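Local structure of sulfate transporter 4.1, chloroplastic (Arabidopsis thaliana, 7LHV) at residues N526-V531 with D637-C642; I533-P536 with A540-S543; S585-L590 with L615-S620; Q595-K598 with Q603-I606. The protein is a proton-coupled sulfate symporter of the SLC26/SulP family that moves sulfate across a membrane and may help regulate sulfate assimilation. All coordinates share one frame; numbering follows the deposited sequence.

Interaction 1. Residues N526-V531 with D637-C642; sequences NGIVIV and DAVQVC
Ile528 and Ile530 on strand 527-531 meet Val639 and Cys642 on helix 637-642, the two axes running nearly antiparallel (164°) with a closest approach of 10.2 Å. This is helix-on-sheet packing of the STAS domain, in which a helix near the end of the modelled chain lies against one face of the central mixed sheet. That spacing is bridged by side chains alone: no hydrogen bond crosses, and the nearest alpha carbons, Ile528 CA and Cys642 CA, are 7.8 Å apart.

Both isoleucines reach the helix with their terminal methyls. In Ile528, CG1 sits beside the backbone N (chi1 -59°) and the branch then continues fully extended (chi2 179°), which carries CD1 straight out from the strand. Its end meets the CB of Cys642 at 3.6 Å, while Val639 CG1 lies farther off, 4.4 Å from the same Ile528 CD1. Ile530 repeats the arrangement two residues on, its side chain crossing that of Val639 at about a right angle. All four touching residues are buried, as expected of hydrophobic core.

Ile573 of the adjacent strand 569-575 extends this face, touching both Ile528 and Val639, and Leu507 adds to the cover over Val639. Val529 and Val531 instead contact Tyr552 of helix 542-560, so strand 527-533 is sandwiched between two helices. At the Ile530 end the meeting is between single methyls: CD1 of Ile530 lies 3.8 Å from CG2 of Val639, the branch that stands beside the valine's backbone N.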
loop_
_atom_site.group_PDB
_atom_site.type_symbol
_atom_site.label_atom_id
_atom_site.label_comp_id
_atom_site.label_asym_id
_atom_site.label_seq_id
_atom_site.Cartn_x
_atom_site.Cartn_y
_atom_site.Cartn_z
ATOM N N ASN A 526 -24.794 18.632 29.192
ATOM C CA ASN A 526 -24.285 19.883 28.650
ATOM C C ASN A 526 -22.875 20.138 29.162
ATOM O O ASN A 526 -22.623 20.091 30.370
ATOM C CB ASN A 526 -25.202 21.043 29.034
ATOM C CG ASN A 526 -26.445 21.111 28.175
ATOM O OD1 ASN A 526 -26.372 21.060 26.948
ATOM N ND2 ASN A 526 -27.601 21.230 28.818
ATOM N N GLY A 527 -21.955 20.407 28.243
ATOM C CA GLY A 527 -20.585 20.706 28.574
ATOM C C GLY A 527 -19.630 19.538 28.450
ATOM O O GLY A 527 -18.422 19.763 28.339
ATOM N N ILE A 528 -20.133 18.308 28.437
ATOM C CA ILE A 528 -19.301 17.112 28.404
ATOM C C ILE A 528 -19.538 16.390 27.087
ATOM O O ILE A 528 -20.688 16.215 26.669
ATOM C CB ILE A 528 -19.591 16.179 29.591
ATOM C CG1 ILE A 528 -19.354 16.904 30.913
ATOM C CG2 ILE A 528 -18.734 14.930 29.515
ATOM C CD1 ILE A 528 -19.646 16.056 32.118
ATOM N N VAL A 529 -18.452 15.985 26.434
ATOM C CA VAL A 529 -18.505 15.174 25.226
ATOM C C VAL A 529 -17.742 13.885 25.489
ATOM O O VAL A 529 -16.579 13.922 25.903
ATOM C CB VAL A 529 -17.918 15.919 24.014
ATOM C CG1 VAL A 529 -17.589 14.946 22.906
ATOM C CG2 VAL A 529 -18.900 16.958 23.519
ATOM N N ILE A 530 -18.397 12.752 25.252
ATOM C CA ILE A 530 -17.799 11.434 25.437
ATOM C C ILE A 530 -17.533 10.847 24.060
ATOM O O ILE A 530 -18.463 10.664 23.266
ATOM C CB ILE A 530 -18.702 10.513 26.268
ATOM C CG1 ILE A 530 -19.215 11.256 27.500
ATOM C CG2 ILE A 530 -17.951 9.261 26.671
ATOM C CD1 ILE A 530 -20.419 10.620 28.138
ATOM N N VAL A 531 -16.269 10.543 23.780
ATOM C CA VAL A 531 -15.829 10.093 22.467
ATOM C C VAL A 531 -15.200 8.716 22.609
ATOM O O VAL A 531 -14.358 8.502 23.486
ATOM C CB VAL A 531 -14.836 11.087 21.838
ATOM C CG1 VAL A 531 -14.137 10.462 20.651
ATOM C CG2 VAL A 531 -15.559 12.346 21.417
ATOM N N ASP A 637 -18.155 6.827 36.503
ATOM C CA ASP A 637 -17.442 7.623 37.496
ATOM C C ASP A 637 -16.730 8.815 36.866
ATOM O O ASP A 637 -16.631 9.875 37.496
ATOM C CB ASP A 637 -16.465 6.737 38.271
ATOM C CG ASP A 637 -15.386 6.134 37.395
ATOM O OD1 ASP A 637 -15.405 6.364 36.170
ATOM O OD2 ASP A 637 -14.518 5.416 37.932
ATOM N N ALA A 638 -16.237 8.667 35.634
ATOM C CA ALA A 638 -15.609 9.792 34.947
ATOM C C ALA A 638 -16.595 10.936 34.758
ATOM O O ALA A 638 -16.294 12.093 35.074
ATOM C CB ALA A 638 -15.052 9.339 33.596
ATOM N N VAL A 639 -17.791 10.631 34.255
ATOM C CA VAL A 639 -18.793 11.675 34.073
ATOM C C VAL A 639 -19.268 12.206 35.420
ATOM O O VAL A 639 -19.531 13.405 35.569
ATOM C CB VAL A 639 -19.952 11.154 33.210
ATOM C CG1 VAL A 639 -21.131 12.105 33.267
ATOM C CG2 VAL A 639 -19.487 10.996 31.780
ATOM N N GLN A 640 -19.363 11.334 36.428
ATOM C CA GLN A 640 -19.795 11.782 37.747
ATOM C C GLN A 640 -18.821 12.793 38.341
ATOM O O GLN A 640 -19.241 13.793 38.933
ATOM C CB GLN A 640 -19.963 10.584 38.681
ATOM C CG GLN A 640 -21.281 9.853 38.508
ATOM C CD GLN A 640 -22.476 10.777 38.630
ATOM O OE1 GLN A 640 -22.556 11.589 39.551
ATOM N NE2 GLN A 640 -23.412 10.660 37.696
ATOM N N VAL A 641 -17.517 12.552 38.198
ATOM C CA VAL A 641 -16.549 13.518 38.709
ATOM C C VAL A 641 -16.422 14.731 37.797
ATOM O O VAL A 641 -16.014 15.801 38.262
ATOM C CB VAL A 641 -15.164 12.884 38.924
ATOM C CG1 VAL A 641 -15.244 11.773 39.959
ATOM C CG2 VAL A 641 -14.589 12.375 37.623
ATOM N N CYS A 642 -16.757 14.601 36.510
ATOM C CA CYS A 642 -16.743 15.766 35.633
ATOM C C CYS A 642 -17.885 16.723 35.954
ATOM O O CYS A 642 -17.709 17.944 35.893
ATOM C CB CYS A 642 -16.798 15.326 34.172
ATOM S SG CYS A 642 -15.221 14.743 33.515
#

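Interaction 2. Residues I533-P536 with A540-S543; sequences IDSP and ANIS
Asn541 turns its carboxamide back toward Ser535 and Pro536, and its NH2 group donates a hydrogen bond to the proline carbonyl. The setting is a beta-alpha connection of the STAS domain, the loop that leaves strand 527-533 and enters helix 542-560. Although Asn541 occupies the N-cap position, its side chain makes no capping bond and is spent on the loop instead.

ND2 of Asn541 lies 2.9 Å from O of Pro536, and the bond is fairly straight at the hydrogen (161°). Seen from the acceptor, the donor lies nearly in line with the proline C=O bond (160°), and the oxygen in turn lies close to the plane of the asparagine amide. Asn541 holds CG between its own backbone N and carbonyl carbon (chi1 52°), which folds the amide toward the loop. The other half of the amide is also engaged, since OD1 accepts from the backbone N of Tyr538; with both ends bonded, the rotation of the flat group is fixed.

Ser535 approaches the same amide less closely. Before it, Asp534 centres an inverse gamma turn marked by a weak bond of 2.8 Å from Ser535 N to Ile533 O. The Asp534 carboxylate makes a salt bridge to Arg532 and a hydrogen bond to His500 ND1. Pro536 also packs on Glu495 of the second subunit and Ala540 on Val492 of that subunit, so this connection borders the dimer interface. The hydroxyl OG of Ser535 stands 4.1 Å from ND2 of Asn541.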
loop_
_atom_site.group_PDB
_atom_site.type_symbol
_atom_site.label_atom_id
_atom_site.label_comp_id
_atom_site.label_asym_id
_atom_site.label_seq_id
_atom_site.Cartn_x
_atom_site.Cartn_y
_atom_site.Cartn_z
ATOM N N ILE A 533 -13.164 5.792 20.320
ATOM C CA ILE A 533 -12.465 5.470 19.085
ATOM C C ILE A 533 -12.629 3.975 18.841
ATOM O O ILE A 533 -11.999 3.158 19.514
ATOM C CB ILE A 533 -10.987 5.866 19.150
ATOM C CG1 ILE A 533 -10.845 7.376 19.348
ATOM C CG2 ILE A 533 -10.264 5.424 17.892
ATOM C CD1 ILE A 533 -10.508 7.777 20.763
ATOM N N ASP A 534 -13.469 3.617 17.873
ATOM C CA ASP A 534 -13.783 2.216 17.625
ATOM C C ASP A 534 -12.717 1.539 16.776
ATOM O O ASP A 534 -13.040 0.900 15.769
ATOM C CB ASP A 534 -15.144 2.092 16.938
ATOM C CG ASP A 534 -16.281 2.600 17.796
ATOM O OD1 ASP A 534 -16.274 2.331 19.014
ATOM O OD2 ASP A 534 -17.187 3.268 17.256
ATOM N N SER A 535 -11.452 1.650 17.182
ATOM C CA SER A 535 -10.341 1.057 16.449
ATOM C C SER A 535 -9.042 1.240 17.220
ATOM O O SER A 535 -8.934 2.162 18.039
ATOM C CB SER A 535 -10.205 1.684 15.063
ATOM O OG SER A 535 -10.201 3.097 15.149
ATOM N N PRO A 536 -8.042 0.389 17.002
ATOM C CA PRO A 536 -6.710 0.681 17.536
ATOM C C PRO A 536 -6.137 1.930 16.887
ATOM O O PRO A 536 -6.382 2.214 15.713
ATOM C CB PRO A 536 -5.898 -0.565 17.167
ATOM C CG PRO A 536 -6.631 -1.169 16.032
ATOM C CD PRO A 536 -8.075 -0.893 16.284
ATOM N N ALA A 540 -1.357 5.255 10.971
ATOM C CA ALA A 540 -2.159 5.462 9.768
ATOM C C ALA A 540 -3.388 6.317 10.050
ATOM O O ALA A 540 -3.727 7.200 9.254
ATOM C CB ALA A 540 -2.568 4.120 9.167
ATOM N N ASN A 541 -4.075 6.076 11.164
ATOM C CA ASN A 541 -5.327 6.765 11.450
ATOM C C ASN A 541 -5.181 7.864 12.492
ATOM O O ASN A 541 -6.192 8.365 12.987
ATOM C CB ASN A 541 -6.395 5.766 11.896
ATOM C CG ASN A 541 -5.933 4.878 13.028
ATOM O OD1 ASN A 541 -4.948 5.169 13.700
ATOM N ND2 ASN A 541 -6.647 3.784 13.245
ATOM N N ILE A 542 -3.953 8.244 12.845
ATOM C CA ILE A 542 -3.777 9.247 13.889
ATOM C C ILE A 542 -4.178 10.636 13.403
ATOM O O ILE A 542 -4.657 11.458 14.192
ATOM C CB ILE A 542 -2.335 9.219 14.425
ATOM C CG1 ILE A 542 -2.247 10.016 15.720
ATOM C CG2 ILE A 542 -1.359 9.752 13.394
ATOM C CD1 ILE A 542 -3.318 9.660 16.719
ATOM N N SER A 543 -3.992 10.929 12.113
ATOM C CA SER A 543 -4.351 12.249 11.601
ATOM C C SER A 543 -5.858 12.473 11.642
ATOM O O SER A 543 -6.320 13.552 12.036
ATOM C CB SER A 543 -3.822 12.414 10.178
ATOM O OG SER A 543 -2.412 12.283 10.148
#

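Interaction 3. Residues S585-L590 with L615-S620; sequences SAVEAL and LTIARS
Val587 on helix 585-590 fits against Ser620, Thr616 and Ile617 of helix 615-620, two STAS-domain helices that cross at -62° with their axes 10.1 Å apart at the closest point. The closest CA atoms across the two segments are those of Val587 and Ile617, 6.5 Å apart.

The tight part is the meeting of Val587 with Ser620. The valine CB lies 3.5 Å from the serine OG, and CG2 of Val587 meets CB of Ser620 at 3.7 Å, so the small side chain admits the branched one closely. OG of Ser620 sits between its own backbone N and carbonyl carbon (chi1 66°), turned back along its helix, where it donates to O of Ile617 at 2.9 Å; this donor is tilted 32° from the carbonyl plane. The buried hydroxyl is thus satisfied within its own helix while its flank serves as a packing surface. With an alanine here, the Ile617 carbonyl would probably lose its hydroxyl donor and a small gap would open against Val587 CB and CG1.

Outward from this core the contact thins. The Thr616 side chain crosses that of Val587 at about a right angle, CG2 of Thr616 lying 4.0 Å from CG1 of Val587. CG1 of Ile617 is 4.2 Å from the same Val587 CG1, and Leu590 CD1 gets no nearer than 4.9 Å to Ile617 CD1.

The second subunit also packs here: its Val457 touches Thr616 and Ser620, and the carbonyl of that Val457 accepts from Arg619 NH2. Within the chain, the contact has helix 622-626 beside Leu590 and Ile617, and helix 542-560 beyond Ala589.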
loop_
_atom_site.group_PDB
_atom_site.type_symbol
_atom_site.label_atom_id
_atom_site.label_comp_id
_atom_site.label_asym_id
_atom_site.label_seq_id
_atom_site.Cartn_x
_atom_site.Cartn_y
_atom_site.Cartn_z
ATOM N N SER A 585 3.052 7.302 18.030
ATOM C CA SER A 585 2.326 8.412 17.421
ATOM C C SER A 585 1.043 8.706 18.182
ATOM O O SER A 585 0.652 9.869 18.333
ATOM C CB SER A 585 2.021 8.103 15.956
ATOM O OG SER A 585 3.211 7.859 15.227
ATOM N N ALA A 586 0.386 7.663 18.689
ATOM C CA ALA A 586 -0.858 7.853 19.423
ATOM C C ALA A 586 -0.636 8.667 20.690
ATOM O O ALA A 586 -1.374 9.620 20.960
ATOM C CB ALA A 586 -1.479 6.499 19.756
ATOM N N VAL A 587 0.376 8.312 21.484
ATOM C CA VAL A 587 0.603 9.034 22.732
ATOM C C VAL A 587 1.126 10.439 22.460
ATOM O O VAL A 587 0.793 11.386 23.181
ATOM C CB VAL A 587 1.535 8.242 23.666
ATOM C CG1 VAL A 587 0.793 7.065 24.267
ATOM C CG2 VAL A 587 2.762 7.768 22.930
ATOM N N GLU A 588 1.948 10.607 21.418
ATOM C CA GLU A 588 2.395 11.952 21.061
ATOM C C GLU A 588 1.215 12.841 20.683
ATOM O O GLU A 588 1.108 13.986 21.145
ATOM C CB GLU A 588 3.411 11.888 19.923
ATOM C CG GLU A 588 4.855 11.875 20.392
ATOM C CD GLU A 588 5.267 13.189 21.035
ATOM O OE1 GLU A 588 5.201 14.234 20.353
ATOM O OE2 GLU A 588 5.654 13.178 22.223
ATOM N N ALA A 589 0.306 12.324 19.855
ATOM C CA ALA A 589 -0.869 13.100 19.480
ATOM C C ALA A 589 -1.765 13.360 20.682
ATOM O O ALA A 589 -2.356 14.436 20.795
ATOM C CB ALA A 589 -1.644 12.386 18.378
ATOM N N LEU A 590 -1.891 12.385 21.582
ATOM C CA LEU A 590 -2.709 12.591 22.770
ATOM C C LEU A 590 -2.140 13.698 23.646
ATOM O O LEU A 590 -2.887 14.529 24.171
ATOM C CB LEU A 590 -2.833 11.285 23.552
ATOM C CG LEU A 590 -3.852 10.283 23.005
ATOM C CD1 LEU A 590 -3.844 9.003 23.821
ATOM C CD2 LEU A 590 -5.240 10.896 22.981
ATOM N N LEU A 615 -0.236 0.671 29.849
ATOM C CA LEU A 615 1.210 0.552 29.995
ATOM C C LEU A 615 1.938 1.503 29.055
ATOM O O LEU A 615 2.899 2.171 29.457
ATOM C CB LEU A 615 1.640 -0.892 29.740
ATOM C CG LEU A 615 3.135 -1.211 29.787
ATOM C CD1 LEU A 615 3.797 -0.561 30.994
ATOM C CD2 LEU A 615 3.352 -2.715 29.797
ATOM N N THR A 616 1.492 1.586 27.798
ATOM C CA THR A 616 2.120 2.503 26.850
ATOM C C THR A 616 1.946 3.953 27.285
ATOM O O THR A 616 2.880 4.757 27.191
ATOM C CB THR A 616 1.546 2.289 25.451
ATOM O OG1 THR A 616 1.881 0.973 24.996
ATOM C CG2 THR A 616 2.110 3.308 24.476
ATOM N N ILE A 617 0.755 4.303 27.776
ATOM C CA ILE A 617 0.509 5.666 28.238
ATOM C C ILE A 617 1.417 6.003 29.413
ATOM O O ILE A 617 2.007 7.088 29.469
ATOM C CB ILE A 617 -0.977 5.847 28.601
ATOM C CG1 ILE A 617 -1.831 5.946 27.337
ATOM C CG2 ILE A 617 -1.177 7.080 29.456
ATOM C CD1 ILE A 617 -3.315 5.987 27.616
ATOM N N ALA A 618 1.552 5.076 30.365
ATOM C CA ALA A 618 2.421 5.317 31.512
ATOM C C ALA A 618 3.877 5.448 31.086
ATOM O O ALA A 618 4.617 6.277 31.629
ATOM C CB ALA A 618 2.259 4.195 32.535
ATOM N N ARG A 619 4.313 4.631 30.126
ATOM C CA ARG A 619 5.693 4.717 29.656
ATOM C C ARG A 619 5.963 6.040 28.951
ATOM O O ARG A 619 7.035 6.631 29.123
ATOM C CB ARG A 619 6.011 3.543 28.735
ATOM C CG ARG A 619 6.334 2.256 29.468
ATOM C CD ARG A 619 7.323 1.421 28.685
ATOM N NE ARG A 619 6.836 1.142 27.340
ATOM C CZ ARG A 619 6.237 0.015 26.982
ATOM N NH1 ARG A 619 6.036 -0.966 27.846
ATOM N NH2 ARG A 619 5.828 -0.130 25.724
ATOM N N SER A 620 5.009 6.521 28.153
ATOM C CA SER A 620 5.222 7.762 27.415
ATOM C C SER A 620 5.208 8.996 28.306
ATOM O O SER A 620 5.530 10.087 27.821
ATOM C CB SER A 620 4.166 7.914 26.320
ATOM O OG SER A 620 2.876 8.082 26.876
#

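Interaction 4. Residues Q595-K598 with Q603-I606; sequences QEYK and QLAI
Tyr597 and Lys598, near the end of helix 584-599, meet Leu604 and Gln603 of strand 603-606 in two distinct ways. The apolar part joins ring and methyl: Leu604 CD1 lies at the edge of the Tyr597 ring, in its plane, 3.6 Å from CE2. The tyrosine hydroxyl is hydrogen-bonded to the carbonyl O of Leu549 on helix 542-560.

The polar part joins exposed Lys598 to buried Gln603. Lys598 bends at chi2 and chi3, which brings NZ alongside Gln603, and NZ donates to OE1 of Gln603 at 3.0 Å from above the carbonyl plane (47° out of it). The other end of the same amide is used within the strand, NE2 of Gln603 giving a bond of 2.7 Å to O of Leu604. Gripped at both ends, the amide is held against turning. A leucine in its place would probably leave Lys598 NZ without this acceptor and the Leu604 carbonyl without its side-chain donor.

Helix 584-599 and strand 603-606 belong to a beta-alpha-beta unit begun by strand 569-575, which pairs in parallel with 603-606, and Tyr597 also packs on Tyr552 of helix 542-560.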
loop_
_atom_site.group_PDB
_atom_site.type_symbol
_atom_site.label_atom_id
_atom_site.label_comp_id
_atom_site.label_asym_id
_atom_site.label_seq_id
_atom_site.Cartn_x
_atom_site.Cartn_y
_atom_site.Cartn_z
ATOM N N GLN A 595 -2.413 19.366 25.480
ATOM C CA GLN A 595 -1.868 20.715 25.589
ATOM C C GLN A 595 -2.776 21.732 24.906
ATOM O O GLN A 595 -3.028 22.815 25.448
ATOM C CB GLN A 595 -0.460 20.761 25.000
ATOM C CG GLN A 595 0.575 20.025 25.835
ATOM C CD GLN A 595 1.920 19.932 25.149
ATOM O OE1 GLN A 595 2.017 20.049 23.929
ATOM N NE2 GLN A 595 2.969 19.718 25.934
ATOM N N GLU A 596 -3.288 21.394 23.720
ATOM C CA GLU A 596 -4.193 22.307 23.028
ATOM C C GLU A 596 -5.500 22.492 23.793
ATOM O O GLU A 596 -6.111 23.564 23.723
ATOM C CB GLU A 596 -4.473 21.808 21.612
ATOM C CG GLU A 596 -3.264 21.808 20.697
ATOM C CD GLU A 596 -3.559 21.187 19.345
ATOM O OE1 GLU A 596 -4.738 20.882 19.075
ATOM O OE2 GLU A 596 -2.612 21.003 18.552
ATOM N N TYR A 597 -5.951 21.461 24.509
ATOM C CA TYR A 597 -7.153 21.588 25.327
ATOM C C TYR A 597 -6.907 22.483 26.535
ATOM O O TYR A 597 -7.784 23.260 26.926
ATOM C CB TYR A 597 -7.634 20.204 25.760
ATOM C CG TYR A 597 -8.359 19.447 24.671
ATOM C CD1 TYR A 597 -8.950 20.117 23.613
ATOM C CD2 TYR A 597 -8.451 18.066 24.701
ATOM C CE1 TYR A 597 -9.610 19.433 22.616
ATOM C CE2 TYR A 597 -9.111 17.375 23.706
ATOM C CZ TYR A 597 -9.688 18.064 22.668
ATOM O OH TYR A 597 -10.348 17.385 21.673
ATOM N N LYS A 598 -5.725 22.374 27.152
ATOM C CA LYS A 598 -5.347 23.334 28.188
ATOM C C LYS A 598 -5.299 24.755 27.644
ATOM O O LYS A 598 -5.666 25.705 28.347
ATOM C CB LYS A 598 -4.003 22.955 28.811
ATOM C CG LYS A 598 -3.962 21.614 29.533
ATOM C CD LYS A 598 -4.727 21.683 30.860
ATOM C CE LYS A 598 -6.166 21.210 30.772
ATOM N NZ LYS A 598 -6.807 21.210 32.118
ATOM N N GLN A 603 -10.719 20.051 29.581
ATOM C CA GLN A 603 -10.120 18.965 30.344
ATOM C C GLN A 603 -10.166 17.675 29.537
ATOM O O GLN A 603 -11.206 17.326 28.971
ATOM C CB GLN A 603 -10.852 18.775 31.671
ATOM C CG GLN A 603 -10.251 17.712 32.562
ATOM C CD GLN A 603 -8.764 17.893 32.754
ATOM O OE1 GLN A 603 -8.314 18.896 33.304
ATOM N NE2 GLN A 603 -7.989 16.926 32.289
ATOM N N LEU A 604 -9.042 16.968 29.493
ATOM C CA LEU A 604 -8.954 15.682 28.816
ATOM C C LEU A 604 -8.947 14.566 29.849
ATOM O O LEU A 604 -8.204 14.629 30.833
ATOM C CB LEU A 604 -7.695 15.596 27.955
ATOM C CG LEU A 604 -7.647 14.358 27.063
ATOM C CD1 LEU A 604 -8.494 14.605 25.840
ATOM C CD2 LEU A 604 -6.226 13.991 26.680
ATOM N N ALA A 605 -9.767 13.545 29.619
ATOM C CA ALA A 605 -9.858 12.398 30.507
ATOM C C ALA A 605 -9.792 11.116 29.693
ATOM O O ALA A 605 -10.196 11.079 28.528
ATOM C CB ALA A 605 -11.149 12.428 31.333
ATOM N N ILE A 606 -9.267 10.065 30.314
ATOM C CA ILE A 606 -9.205 8.734 29.722
ATOM C C ILE A 606 -10.072 7.808 30.560
ATOM O O ILE A 606 -9.913 7.739 31.784
ATOM C CB ILE A 606 -7.761 8.217 29.633
ATOM C CG1 ILE A 606 -6.867 9.262 28.968
ATOM C CG2 ILE A 606 -7.714 6.911 28.871
ATOM C CD1 ILE A 606 -7.198 9.510 27.518
#

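How the interactions relate
All four contacts lie within the STAS domain. Interaction 1 closes the longest loop and encloses the others: interaction 2 comes first along the chain, then interaction 3, inside which interaction 4 is nested. Interactions 1 and 4 involve strands of one mixed sheet and have centres 13 Å apart without touching. Interactions 3 and 4 share helix 584-599, with centres 14 Å apart and a contact between Leu590 O and Leu604 CD2. Ile542 joins interaction 2 to interaction 3 by packing on Ala589. Sheet and helices are thus built into one compact domain, in which interactions 2 and 3 both border the second subunit, interaction 4 meets it through a single residue, and interaction 1 does not.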